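Local coordinates for protein cytochrome P450 113A1 (Saccharopolyspora erythraea, PDB 2JJO) that hydroxylates the C-12 position of the erythromycin D macrolactone at a heme iron, using NADPH and O2, giving erythromycin C in antibiotic biosynthesis, at residues D46-W51 with Q173-T178; A168-Q173 with R387-I392. The protein carries 1 engineered substitution. All blocks are in the same frame, centred on the assembly; numbering follows the deposited sequence. Where two conformers were deposited one is given.

Contact 1 (D46-W51 with Q173-T178); sequences DRYGVW and QMDDPT. With EY5 (Erythromycin D), chain C.
Tyr48 and Asp176 meet through a CH-pi interaction at the heart of this surface contact: Asp176 CB sits 3.5 Å from the centroid of the Tyr48 ring, over the face but displaced toward the rim at CD2. The carboxylate continues along the same face, its plane 23° from that of the ring, and Arg47 CD covers the opposite face, so the ring is held between a neighbour in its own loop and the facing one. At the far end of the ring, Tyr48 OH meets Asp175 CB at 3.5 Å.

Apolar packing is lighter. Val50 CG2 touches Pro177 CG at 3.9 Å and Thr178 CG2 at 4.0 Å.

One water bridges the two loops, donating to Tyr48 O and to Asp176 OD2. Within the loops, Asp176 CG lies anti to the backbone N (chi1 177°), a setting that lets OD1 accept from Thr178 OG1 at 2.7 Å and from Thr178 N at 2.9 Å, both from one face of the carboxylate. Asp46 OD1 instead takes Tyr48 N and Val50 N from opposite faces.

Asp46 and Asp176 thus each form an Asx turn, and Asp46 to Gly49 also form a type I beta turn linking strands 43-45 and 51-53. In the cytochrome P450 fold this is the first beta hairpin packed against the F-G loop, whose Pro177 CB also touches erythromycin D C29.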
ATOM      1  N   ASP A  46       6.599  23.343   2.473  1.00 20.39           N
ATOM      2  CA  ASP A  46       5.185  23.794   2.517  1.00 22.22           C
ATOM      3  C   ASP A  46       4.863  24.661   3.754  1.00 22.80           C
ATOM      4  O   ASP A  46       5.721  24.947   4.586  1.00 22.67           O
ATOM      5  CB  ASP A  46       4.196  22.621   2.352  1.00 21.20           C
ATOM      6  CG  ASP A  46       4.118  21.721   3.586  1.00 24.35           C
ATOM      7  OD1 ASP A  46       4.592  22.121   4.681  1.00 22.60           O
ATOM      8  OD2 ASP A  46       3.573  20.601   3.453  1.00 21.97           O
ATOM      9  N   ARG A  47       3.622  25.091   3.867  1.00 23.84           N
ATOM     10  CA  ARG A  47       3.248  26.032   4.930  1.00 25.02           C
ATOM     11  C   ARG A  47       3.312  25.447   6.323  1.00 24.36           C
ATOM     12  O   ARG A  47       3.278  26.204   7.279  1.00 23.88           O
ATOM     13  CB  ARG A  47       1.852  26.583   4.684  1.00 26.54           C
ATOM     14  CG  ARG A  47       0.886  25.529   4.231  1.00 30.18           C
ATOM     15  CD  ARG A  47      -0.191  25.398   5.253  1.00 39.58           C
ATOM     16  NE  ARG A  47      -1.512  25.383   4.637  1.00 39.91           N
ATOM     17  CZ  ARG A  47      -2.599  25.905   5.195  1.00 44.18           C
ATOM     18  NH1 ARG A  47      -2.536  26.495   6.398  1.00 44.30           N
ATOM     19  NH2 ARG A  47      -3.752  25.845   4.535  1.00 44.53           N
ATOM     20  N   TYR A  48       3.416  24.116   6.426  1.00 23.42           N
ATOM     21  CA  TYR A  48       3.599  23.432   7.713  1.00 23.20           C
ATOM     22  C   TYR A  48       5.081  23.130   8.034  1.00 22.09           C
ATOM     23  O   TYR A  48       5.392  22.471   9.054  1.00 22.69           O
ATOM     24  CB  TYR A  48       2.818  22.123   7.705  1.00 24.07           C
ATOM     25  CG  TYR A  48       1.339  22.277   7.455  1.00 24.69           C
ATOM     26  CD1 TYR A  48       0.738  21.632   6.373  1.00 25.95           C
ATOM     27  CD2 TYR A  48       0.538  23.068   8.290  1.00 25.31           C
ATOM     28  CE1 TYR A  48      -0.630  21.745   6.130  1.00 29.69           C
ATOM     29  CE2 TYR A  48      -0.821  23.213   8.041  1.00 27.94           C
ATOM     30  CZ  TYR A  48      -1.399  22.536   6.967  1.00 28.41           C
ATOM     31  OH  TYR A  48      -2.758  22.647   6.711  1.00 32.37           O
ATOM     32  N   GLY A  49       5.974  23.565   7.153  1.00 21.21           N
ATOM     33  CA  GLY A  49       7.429  23.292   7.267  1.00 20.36           C
ATOM     34  C   GLY A  49       7.792  21.874   6.853  1.00 19.63           C
ATOM     35  O   GLY A  49       8.840  21.378   7.236  1.00 19.70           O
ATOM     36  N   VAL A  50       6.898  21.223   6.106  1.00 18.32           N
ATOM     37  CA  VAL A  50       7.155  19.884   5.550  1.00 18.85           C
ATOM     38  C   VAL A  50       7.837  20.015   4.185  1.00 18.05           C
ATOM     39  O   VAL A  50       7.469  20.854   3.390  1.00 17.65           O
ATOM     40  CB  VAL A  50       5.867  18.977   5.494  1.00 18.66           C
ATOM     41  CG1 VAL A  50       6.185  17.587   4.867  1.00 18.08           C
ATOM     42  CG2 VAL A  50       5.288  18.776   6.889  1.00 16.58           C
ATOM     43  N   TRP A  51       8.848  19.182   3.943  1.00 17.85           N
ATOM     44  CA  TRP A  51       9.694  19.299   2.775  1.00 18.28           C
ATOM     45  C   TRP A  51       9.360  18.200   1.806  1.00 18.94           C
ATOM     46  O   TRP A  51       9.499  16.998   2.122  1.00 20.89           O
ATOM     47  CB  TRP A  51      11.166  19.200   3.160  1.00 18.79           C
ATOM     48  CG  TRP A  51      11.662  20.410   3.885  1.00 17.70           C
ATOM     49  CD1 TRP A  51      11.507  20.693   5.210  1.00 20.99           C
ATOM     50  CD2 TRP A  51      12.398  21.508   3.317  1.00 17.59           C
ATOM     51  NE1 TRP A  51      12.108  21.904   5.507  1.00 20.72           N
ATOM     52  CE2 TRP A  51      12.653  22.425   4.357  1.00 19.48           C
ATOM     53  CE3 TRP A  51      12.842  21.814   2.021  1.00 17.95           C
ATOM     54  CZ2 TRP A  51      13.335  23.636   4.143  1.00 19.39           C
ATOM     55  CZ3 TRP A  51      13.544  23.044   1.806  1.00 19.38           C
ATOM     56  CH2 TRP A  51      13.784  23.913   2.867  1.00 19.26           C
ATOM     57  N   GLN A 173      -9.486  12.954   9.919  1.00 24.10           N
ATOM     58  CA  GLN A 173      -9.306  14.380   9.616  1.00 24.26           C
ATOM     59  C   GLN A 173      -7.821  14.706   9.811  1.00 24.12           C
ATOM     60  O   GLN A 173      -7.242  14.384  10.827  1.00 22.41           O
ATOM     61  CB  GLN A 173     -10.175  15.281  10.493  1.00 25.54           C
ATOM     62  CG  GLN A 173     -10.461  16.665   9.862  1.00 27.38           C
ATOM     63  CD  GLN A 173      -9.329  17.657  10.149  1.00 29.17           C
ATOM     64  OE1 GLN A 173      -8.925  17.815  11.308  1.00 29.99           O
ATOM     65  NE2 GLN A 173      -8.798  18.299   9.095  1.00 27.52           N
ATOM     66  N   MET A 174      -7.222  15.340   8.807  1.00 24.21           N
ATOM     67  CA  MET A 174      -5.788  15.494   8.746  1.00 24.83           C
ATOM     68  C   MET A 174      -5.507  16.755   7.932  1.00 24.80           C
ATOM     69  O   MET A 174      -6.131  16.999   6.923  1.00 23.62           O
ATOM     70  CB  MET A 174      -5.189  14.268   8.050  1.00 25.48           C
ATOM     71  CG  MET A 174      -3.691  14.363   7.709  1.00 25.96           C
ATOM     72  SD  MET A 174      -3.052  12.871   6.964  1.00 25.68           S
ATOM     73  CE  MET A 174      -3.480  13.011   5.251  1.00 18.39           C
ATOM     74  N   ASP A 175      -4.587  17.579   8.406  1.00 25.05           N
ATOM     75  CA  ASP A 175      -4.071  18.654   7.586  1.00 24.94           C
ATOM     76  C   ASP A 175      -2.556  18.654   7.775  1.00 24.43           C
ATOM     77  O   ASP A 175      -1.847  18.035   6.996  1.00 23.43           O
ATOM     78  CB  ASP A 175      -4.753  20.000   7.911  1.00 26.42           C
ATOM     79  CG  ASP A 175      -5.043  20.165   9.387  1.00 26.89           C
ATOM     80  OD1 ASP A 175      -6.224  20.006   9.780  1.00 30.64           O
ATOM     81  OD2 ASP A 175      -4.086  20.423  10.150  1.00 28.27           O
ATOM     82  N   ASP A 176      -2.073  19.278   8.841  1.00 23.40           N
ATOM     83  CA  ASP A 176      -0.653  19.271   9.146  1.00 22.49           C
ATOM     84  C   ASP A 176      -0.247  17.884   9.725  1.00 22.44           C
ATOM     85  O   ASP A 176      -0.747  17.453  10.781  1.00 22.04           O
ATOM     86  CB  ASP A 176      -0.412  20.426  10.103  1.00 21.94           C
ATOM     87  CG  ASP A 176       1.024  20.539  10.595  1.00 21.90           C
ATOM     88  OD1 ASP A 176       1.908  19.668  10.360  1.00 22.10           O
ATOM     89  OD2 ASP A 176       1.238  21.559  11.260  1.00 20.34           O
ATOM     90  N   PRO A 177       0.650  17.162   9.024  1.00 22.78           N
ATOM     91  CA  PRO A 177       1.044  15.813   9.480  1.00 22.79           C
ATOM     92  C   PRO A 177       2.010  15.794  10.663  1.00 22.50           C
ATOM     93  O   PRO A 177       2.292  14.717  11.240  1.00 23.26           O
ATOM     94  CB  PRO A 177       1.682  15.205   8.221  1.00 22.20           C
ATOM     95  CG  PRO A 177       2.293  16.387   7.545  1.00 23.24           C
ATOM     96  CD  PRO A 177       1.338  17.532   7.763  1.00 22.88           C
ATOM     97  N   THR A 178       2.493  16.968  11.067  1.00 22.05           N
ATOM     98  CA  THR A 178       3.334  17.065  12.271  1.00 22.02           C
ATOM     99  C   THR A 178       2.515  17.462  13.527  1.00 21.97           C
ATOM    100  O   THR A 178       3.072  17.610  14.617  1.00 20.96           O
ATOM    101  CB  THR A 178       4.530  18.055  12.081  1.00 21.69           C
ATOM    102  OG1 THR A 178       4.045  19.397  12.043  1.00 23.46           O
ATOM    103  CG2 THR A 178       5.264  17.773  10.776  1.00 21.75           C
TER
HETATM  104  O1  EY5 C 413       0.123   0.535   7.570  1.00 14.64           O
HETATM  105  C1  EY5 C 413       1.151   1.049   8.042  1.00 15.85           C
HETATM  106  O2  EY5 C 413       2.418   0.823   7.430  1.00 18.97           O
HETATM  107  C13 EY5 C 413       2.500  -0.107   6.347  1.00 16.74           C
HETATM  108  C36 EY5 C 413       3.763  -0.942   6.531  1.00 15.72           C
HETATM  109  C37 EY5 C 413       3.833  -1.548   7.904  1.00 16.80           C
HETATM  110  C12 EY5 C 413       2.527   0.705   5.062  1.00 17.21           C
HETATM  111  C35 EY5 C 413       3.391   1.957   5.220  1.00 16.43           C
HETATM  112  C11 EY5 C 413       1.105   1.073   4.606  1.00 15.78           C
HETATM  113  O12 EY5 C 413       0.305  -0.083   4.269  1.00 16.01           O
HETATM  114  C10 EY5 C 413       1.079   2.026   3.401  1.00 15.92           C
HETATM  115  C34 EY5 C 413       1.698   1.344   2.157  1.00 16.30           C
HETATM  116  C2  EY5 C 413       1.268   1.933   9.272  1.00 16.55           C
HETATM  117  C30 EY5 C 413       0.914   1.087  10.493  1.00 15.39           C
HETATM  118  C3  EY5 C 413       0.482   3.240   9.156  1.00 16.75           C
HETATM  119  O3  EY5 C 413       0.898   4.070  10.268  1.00 16.62           O
HETATM  120  C14 EY5 C 413      -0.081   4.819  10.953  1.00 18.53           C
HETATM  121  O4  EY5 C 413       0.221   6.202  10.749  1.00 16.21           O
HETATM  122  C18 EY5 C 413       1.431   6.685  11.325  1.00 15.72           C
HETATM  123  C21 EY5 C 413       1.561   8.173  10.972  1.00 15.04           C
HETATM  124  C17 EY5 C 413       1.333   6.491  12.823  1.00 18.01           C
HETATM  125  O6  EY5 C 413       2.530   6.971  13.450  1.00 19.07           O
HETATM  126  C16 EY5 C 413       1.047   5.036  13.249  1.00 19.94           C
HETATM  127  C19 EY5 C 413       0.753   5.015  14.753  1.00 18.54           C
HETATM  128  O5  EY5 C 413       2.222   4.240  13.072  1.00 20.09           O
HETATM  129  C15 EY5 C 413      -0.118   4.438  12.442  1.00 18.90           C
HETATM  130  C4  EY5 C 413       0.687   3.951   7.791  1.00 15.51           C
HETATM  131  C31 EY5 C 413       2.014   4.739   7.742  1.00 16.41           C
HETATM  132  C5  EY5 C 413      -0.551   4.779   7.409  1.00 15.39           C
HETATM  133  C6  EY5 C 413      -1.587   4.028   6.550  1.00 16.52           C
HETATM  134  C32 EY5 C 413      -2.915   4.779   6.552  1.00 14.64           C
HETATM  135  O10 EY5 C 413      -1.871   2.739   7.143  1.00 16.14           O
HETATM  136  C7  EY5 C 413      -1.013   3.956   5.110  1.00 14.97           C
HETATM  137  C8  EY5 C 413      -1.365   2.747   4.253  1.00 15.51           C
HETATM  138  C33 EY5 C 413      -2.769   2.906   3.652  1.00 15.60           C
HETATM  139  C9  EY5 C 413      -0.350   2.512   3.158  1.00 15.68           C
HETATM  140  O11 EY5 C 413      -0.704   2.663   2.012  1.00 16.06           O
HETATM  141  O7  EY5 C 413      -0.219   5.952   6.674  1.00 16.95           O
HETATM  142  C22 EY5 C 413      -0.324   7.162   7.424  1.00 16.79           C
HETATM  143  O9  EY5 C 413      -1.661   7.434   7.837  1.00 18.35           O
HETATM  144  C26 EY5 C 413      -1.756   8.631   8.615  1.00 16.45           C
HETATM  145  C27 EY5 C 413      -3.178   8.749   9.100  1.00 15.87           C
HETATM  146  C25 EY5 C 413      -1.310   9.853   7.804  1.00 15.79           C
HETATM  147  C24 EY5 C 413       0.091   9.613   7.201  1.00 17.18           C
HETATM  148  N1  EY5 C 413       0.631  10.692   6.315  1.00 16.01           N
HETATM  149  C29 EY5 C 413       0.829  11.922   7.098  1.00 15.37           C
HETATM  150  C28 EY5 C 413      -0.143  10.998   5.099  1.00 17.83           C
HETATM  151  C23 EY5 C 413       0.119   8.274   6.471  1.00 18.87           C
HETATM  152  O8  EY5 C 413       1.448   8.009   6.001  1.00 19.18           O
HETATM  153  O   HOH W   1       3.748  22.808  11.309  1.00 22.70           O

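Contact 2 (A168-Q173 with R387-I392); sequences ALVDIQ and RHFEQI. With EY5 (Erythromycin D), chain C.
Val170 and Ile392 lie with their CA atoms 6.5 Å apart, where helix 159-170 gives out and Asp171 starts the loop toward helix 180-206. In cytochrome P450 terms this is the end of the F helix meeting the loop between strands 377-379 and 400-403, beside the substrate pocket.

Gln391 joins them with one amide nitrogen. Its NE2 donates to Val170 O at 3.1 Å and to Ile172 O at 2.6 Å, both bonds fairly straight. Both acceptors lie in or close to the amide plane, so the pair fixes the rotation of that group and uses both N-H bonds; the nitrogen nevertheless stands well above the carbonyl plane of Val170 and is only slightly tilted from that of Ile172. Beyond CG the chain is extended (chi2 177°), carrying the amide across to the helix end. A water near Gln391 OE1 and Ile172 O can donate to either.

Apolar contacts complete the junction. Val170 CG1 approaches the Phe389 ring obliquely, 4.0 Å from CD1, the two side chains crossing at about a right angle, while Val248 of helix 228-259 also touches Phe389. On the pocket side, Leu169 CD2 reaches erythromycin D C32 at 3.7 Å, and Ile172 CG2 touches its C27. Ile392 CD1 meets that same C27, again at 3.7 Å, while lying 3.5 Å from Val170 O.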
ATOM      1  N   ALA A 168     -11.644   4.141   8.710  1.00 27.90           N
ATOM      2  CA  ALA A 168     -11.650   5.241   9.694  1.00 27.21           C
ATOM      3  C   ALA A 168     -10.282   5.926   9.691  1.00 26.92           C
ATOM      4  O   ALA A 168     -10.200   7.163   9.755  1.00 26.71           O
ATOM      5  CB  ALA A 168     -11.973   4.725  11.084  1.00 26.46           C
ATOM      6  N   LEU A 169      -9.229   5.108   9.653  1.00 25.28           N
ATOM      7  CA  LEU A 169      -7.869   5.597   9.604  1.00 25.27           C
ATOM      8  C   LEU A 169      -7.623   6.351   8.293  1.00 25.20           C
ATOM      9  O   LEU A 169      -7.128   7.475   8.313  1.00 24.40           O
ATOM     10  CB  LEU A 169      -6.872   4.447   9.776  1.00 25.07           C
ATOM     11  CG  LEU A 169      -5.368   4.760   9.678  1.00 25.45           C
ATOM     12  CD1 LEU A 169      -4.914   5.630  10.854  1.00 20.77           C
ATOM     13  CD2 LEU A 169      -4.526   3.481   9.604  1.00 24.02           C
ATOM     14  N   VAL A 170      -7.996   5.740   7.160  1.00 25.44           N
ATOM     15  CA  VAL A 170      -7.738   6.326   5.847  1.00 25.41           C
ATOM     16  C   VAL A 170      -8.457   7.657   5.665  1.00 25.71           C
ATOM     17  O   VAL A 170      -7.940   8.541   4.966  1.00 25.64           O
ATOM     18  CB  VAL A 170      -8.041   5.333   4.675  1.00 25.50           C
ATOM     19  CG1 VAL A 170      -8.127   6.061   3.351  1.00 25.01           C
ATOM     20  CG2 VAL A 170      -6.956   4.286   4.623  1.00 27.05           C
ATOM     21  N   ASP A 171      -9.613   7.807   6.330  1.00 25.29           N
ATOM     22  CA  ASP A 171     -10.414   9.045   6.273  1.00 26.31           C
ATOM     23  C   ASP A 171     -10.287   9.983   7.510  1.00 25.36           C
ATOM     24  O   ASP A 171     -11.053  10.925   7.643  1.00 25.13           O
ATOM     25  CB  ASP A 171     -11.912   8.730   6.026  1.00 27.24           C
ATOM     26  CG  ASP A 171     -12.158   7.840   4.788  0.50 28.48           C
ATOM     27  OD1 ASP A 171     -11.196   7.412   4.119  0.50 30.20           O
ATOM     28  OD2 ASP A 171     -13.345   7.575   4.483  0.50 30.44           O
ATOM     29  N   ILE A 172      -9.305   9.729   8.373  1.00 24.80           N
ATOM     30  CA  ILE A 172      -9.055  10.558   9.550  1.00 24.31           C
ATOM     31  C   ILE A 172      -8.886  12.035   9.153  1.00 24.30           C
ATOM     32  O   ILE A 172      -8.260  12.334   8.117  1.00 23.46           O
ATOM     33  CB  ILE A 172      -7.845   9.997  10.347  1.00 25.11           C
ATOM     34  CG1 ILE A 172      -7.921  10.409  11.814  1.00 25.57           C
ATOM     35  CG2 ILE A 172      -6.462  10.333   9.667  1.00 23.64           C
ATOM     36  CD1 ILE A 172      -7.003   9.643  12.649  1.00 28.52           C
ATOM     37  N   GLN A 173      -9.486  12.954   9.919  1.00 24.10           N
ATOM     38  CA  GLN A 173      -9.306  14.380   9.616  1.00 24.26           C
ATOM     39  C   GLN A 173      -7.821  14.706   9.811  1.00 24.12           C
ATOM     40  O   GLN A 173      -7.242  14.384  10.827  1.00 22.41           O
ATOM     41  CB  GLN A 173     -10.175  15.281  10.493  1.00 25.54           C
ATOM     42  CG  GLN A 173     -10.461  16.665   9.862  1.00 27.38           C
ATOM     43  CD  GLN A 173      -9.329  17.657  10.149  1.00 29.17           C
ATOM     44  OE1 GLN A 173      -8.925  17.815  11.308  1.00 29.99           O
ATOM     45  NE2 GLN A 173      -8.798  18.299   9.095  1.00 27.52           N
ATOM     46  N   ARG A 387     -16.197   6.979  -6.570  1.00 21.48           N
ATOM     47  CA  ARG A 387     -15.729   8.137  -5.824  1.00 21.89           C
ATOM     48  C   ARG A 387     -14.305   7.772  -5.463  1.00 22.38           C
ATOM     49  O   ARG A 387     -14.045   6.641  -4.993  1.00 21.75           O
ATOM     50  CB  ARG A 387     -16.581   8.370  -4.568  1.00 22.62           C
ATOM     51  CG  ARG A 387     -18.052   8.844  -4.877  1.00 24.23           C
ATOM     52  CD  ARG A 387     -18.141  10.314  -5.394  1.00 26.79           C
ATOM     53  NE  ARG A 387     -19.517  10.813  -5.624  1.00 26.78           N
ATOM     54  CZ  ARG A 387     -20.160  10.764  -6.801  1.00 28.48           C
ATOM     55  NH1 ARG A 387     -19.562  10.209  -7.874  1.00 27.40           N
ATOM     56  NH2 ARG A 387     -21.411  11.257  -6.914  1.00 23.94           N
ATOM     57  N   HIS A 388     -13.393   8.695  -5.753  1.00 21.55           N
ATOM     58  CA  HIS A 388     -11.988   8.575  -5.396  1.00 22.84           C
ATOM     59  C   HIS A 388     -11.742   8.861  -3.892  1.00 23.38           C
ATOM     60  O   HIS A 388     -12.430   9.711  -3.277  1.00 23.57           O
ATOM     61  CB  HIS A 388     -11.202   9.582  -6.231  1.00 22.49           C
ATOM     62  CG  HIS A 388     -11.035   9.180  -7.666  1.00 24.46           C
ATOM     63  ND1 HIS A 388      -9.799   8.977  -8.236  1.00 27.17           N
ATOM     64  CD2 HIS A 388     -11.945   8.956  -8.647  1.00 26.88           C
ATOM     65  CE1 HIS A 388      -9.951   8.621  -9.501  1.00 30.21           C
ATOM     66  NE2 HIS A 388     -11.244   8.604  -9.778  1.00 29.29           N
ATOM     67  N   PHE A 389     -10.744   8.188  -3.306  1.00 22.99           N
ATOM     68  CA  PHE A 389     -10.263   8.583  -1.966  1.00 21.92           C
ATOM     69  C   PHE A 389      -9.716  10.006  -2.011  1.00 21.06           C
ATOM     70  O   PHE A 389      -9.014  10.374  -2.953  1.00 20.43           O
ATOM     71  CB  PHE A 389      -9.207   7.616  -1.430  1.00 21.71           C
ATOM     72  CG  PHE A 389      -9.721   6.234  -1.150  1.00 21.67           C
ATOM     73  CD1 PHE A 389     -10.415   5.963   0.031  1.00 23.29           C
ATOM     74  CD2 PHE A 389      -9.439   5.162  -2.018  1.00 21.31           C
ATOM     75  CE1 PHE A 389     -10.887   4.666   0.313  1.00 22.50           C
ATOM     76  CE2 PHE A 389      -9.888   3.850  -1.723  1.00 18.50           C
ATOM     77  CZ  PHE A 389     -10.618   3.607  -0.566  1.00 20.61           C
ATOM     78  N   GLU A 390     -10.032  10.801  -0.991  1.00 21.52           N
ATOM     79  CA  GLU A 390      -9.604  12.209  -0.919  1.00 22.38           C
ATOM     80  C   GLU A 390      -8.132  12.352  -0.457  1.00 21.00           C
ATOM     81  O   GLU A 390      -7.428  13.314  -0.821  1.00 22.29           O
ATOM     82  CB  GLU A 390     -10.539  13.050   0.018  1.00 23.39           C
ATOM     83  CG  GLU A 390     -11.960  13.361  -0.538  0.50 25.61           C
ATOM     84  CD  GLU A 390     -12.017  14.347  -1.734  0.50 28.21           C
ATOM     85  OE1 GLU A 390     -11.246  15.338  -1.809  0.50 28.72           O
ATOM     86  OE2 GLU A 390     -12.881  14.132  -2.612  0.50 30.59           O
ATOM     87  N   GLN A 391      -7.655  11.387   0.315  1.00 19.49           N
ATOM     88  CA  GLN A 391      -6.344  11.524   0.933  1.00 18.77           C
ATOM     89  C   GLN A 391      -5.648  10.186   1.129  1.00 18.31           C
ATOM     90  O   GLN A 391      -6.266   9.122   1.049  1.00 18.44           O
ATOM     91  CB  GLN A 391      -6.489  12.245   2.278  1.00 18.66           C
ATOM     92  CG  GLN A 391      -7.328  11.472   3.318  1.00 18.65           C
ATOM     93  CD  GLN A 391      -7.376  12.211   4.631  1.00 21.16           C
ATOM     94  OE1 GLN A 391      -7.224  13.440   4.665  1.00 22.13           O
ATOM     95  NE2 GLN A 391      -7.612  11.493   5.708  1.00 20.40           N
ATOM     96  N   ILE A 392      -4.351  10.276   1.381  1.00 17.68           N
ATOM     97  CA  ILE A 392      -3.516   9.170   1.834  1.00 17.65           C
ATOM     98  C   ILE A 392      -3.245   8.117   0.744  1.00 18.48           C
ATOM     99  O   ILE A 392      -2.087   7.780   0.479  1.00 17.92           O
ATOM    100  CB  ILE A 392      -4.029   8.529   3.163  1.00 17.58           C
ATOM    101  CG1 ILE A 392      -4.034   9.582   4.293  1.00 18.86           C
ATOM    102  CG2 ILE A 392      -3.147   7.358   3.593  1.00 14.18           C
ATOM    103  CD1 ILE A 392      -4.587   9.072   5.640  1.00 17.31           C
TER
HETATM  104  O1  EY5 C 413       0.123   0.535   7.570  1.00 14.64           O
HETATM  105  C1  EY5 C 413       1.151   1.049   8.042  1.00 15.85           C
HETATM  106  O2  EY5 C 413       2.418   0.823   7.430  1.00 18.97           O
HETATM  107  C13 EY5 C 413       2.500  -0.107   6.347  1.00 16.74           C
HETATM  108  C36 EY5 C 413       3.763  -0.942   6.531  1.00 15.72           C
HETATM  109  C37 EY5 C 413       3.833  -1.548   7.904  1.00 16.80           C
HETATM  110  C12 EY5 C 413       2.527   0.705   5.062  1.00 17.21           C
HETATM  111  C35 EY5 C 413       3.391   1.957   5.220  1.00 16.43           C
HETATM  112  C11 EY5 C 413       1.105   1.073   4.606  1.00 15.78           C
HETATM  113  O12 EY5 C 413       0.305  -0.083   4.269  1.00 16.01           O
HETATM  114  C10 EY5 C 413       1.079   2.026   3.401  1.00 15.92           C
HETATM  115  C34 EY5 C 413       1.698   1.344   2.157  1.00 16.30           C
HETATM  116  C2  EY5 C 413       1.268   1.933   9.272  1.00 16.55           C
HETATM  117  C30 EY5 C 413       0.914   1.087  10.493  1.00 15.39           C
HETATM  118  C3  EY5 C 413       0.482   3.240   9.156  1.00 16.75           C
HETATM  119  O3  EY5 C 413       0.898   4.070  10.268  1.00 16.62           O
HETATM  120  C14 EY5 C 413      -0.081   4.819  10.953  1.00 18.53           C
HETATM  121  O4  EY5 C 413       0.221   6.202  10.749  1.00 16.21           O
HETATM  122  C18 EY5 C 413       1.431   6.685  11.325  1.00 15.72           C
HETATM  123  C21 EY5 C 413       1.561   8.173  10.972  1.00 15.04           C
HETATM  124  C17 EY5 C 413       1.333   6.491  12.823  1.00 18.01           C
HETATM  125  O6  EY5 C 413       2.530   6.971  13.450  1.00 19.07           O
HETATM  126  C16 EY5 C 413       1.047   5.036  13.249  1.00 19.94           C
HETATM  127  C19 EY5 C 413       0.753   5.015  14.753  1.00 18.54           C
HETATM  128  O5  EY5 C 413       2.222   4.240  13.072  1.00 20.09           O
HETATM  129  C15 EY5 C 413      -0.118   4.438  12.442  1.00 18.90           C
HETATM  130  C4  EY5 C 413       0.687   3.951   7.791  1.00 15.51           C
HETATM  131  C31 EY5 C 413       2.014   4.739   7.742  1.00 16.41           C
HETATM  132  C5  EY5 C 413      -0.551   4.779   7.409  1.00 15.39           C
HETATM  133  C6  EY5 C 413      -1.587   4.028   6.550  1.00 16.52           C
HETATM  134  C32 EY5 C 413      -2.915   4.779   6.552  1.00 14.64           C
HETATM  135  O10 EY5 C 413      -1.871   2.739   7.143  1.00 16.14           O
HETATM  136  C7  EY5 C 413      -1.013   3.956   5.110  1.00 14.97           C
HETATM  137  C8  EY5 C 413      -1.365   2.747   4.253  1.00 15.51           C
HETATM  138  C33 EY5 C 413      -2.769   2.906   3.652  1.00 15.60           C
HETATM  139  C9  EY5 C 413      -0.350   2.512   3.158  1.00 15.68           C
HETATM  140  O11 EY5 C 413      -0.704   2.663   2.012  1.00 16.06           O
HETATM  141  O7  EY5 C 413      -0.219   5.952   6.674  1.00 16.95           O
HETATM  142  C22 EY5 C 413      -0.324   7.162   7.424  1.00 16.79           C
HETATM  143  O9  EY5 C 413      -1.661   7.434   7.837  1.00 18.35           O
HETATM  144  C26 EY5 C 413      -1.756   8.631   8.615  1.00 16.45           C
HETATM  145  C27 EY5 C 413      -3.178   8.749   9.100  1.00 15.87           C
HETATM  146  C25 EY5 C 413      -1.310   9.853   7.804  1.00 15.79           C
HETATM  147  C24 EY5 C 413       0.091   9.613   7.201  1.00 17.18           C
HETATM  148  N1  EY5 C 413       0.631  10.692   6.315  1.00 16.01           N
HETATM  149  C29 EY5 C 413       0.829  11.922   7.098  1.00 15.37           C
HETATM  150  C28 EY5 C 413      -0.143  10.998   5.099  1.00 17.83           C
HETATM  151  C23 EY5 C 413       0.119   8.274   6.471  1.00 18.87           C
HETATM  152  O8  EY5 C 413       1.448   8.009   6.001  1.00 19.18           O
HETATM  153  O   HOH W   2      -8.815  14.951   6.363  1.00 20.87           O

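In the fold
Contacts 1 and 2 have centres 16 Å apart and follow each other from the end of helix 159-170 into its connection to helix 180-206, sharing Gln173. In chain order the segments alternate: 46-51 from the hairpin of the five-stranded sheet, then 168-173 and 173-178, then 387-392 near the three-stranded sheet. The connection is therefore flanked by the hairpin near its later part and by the 387-392 loop near its start. The contacts also touch directly, Met174 CE packing 3.6 Å from Ile392 CG1. Both reach erythromycin D, which His88, Glu89 and Gln292 bind by hydrogen bonds, consistent with the F-G loop lying over the occupied pocket.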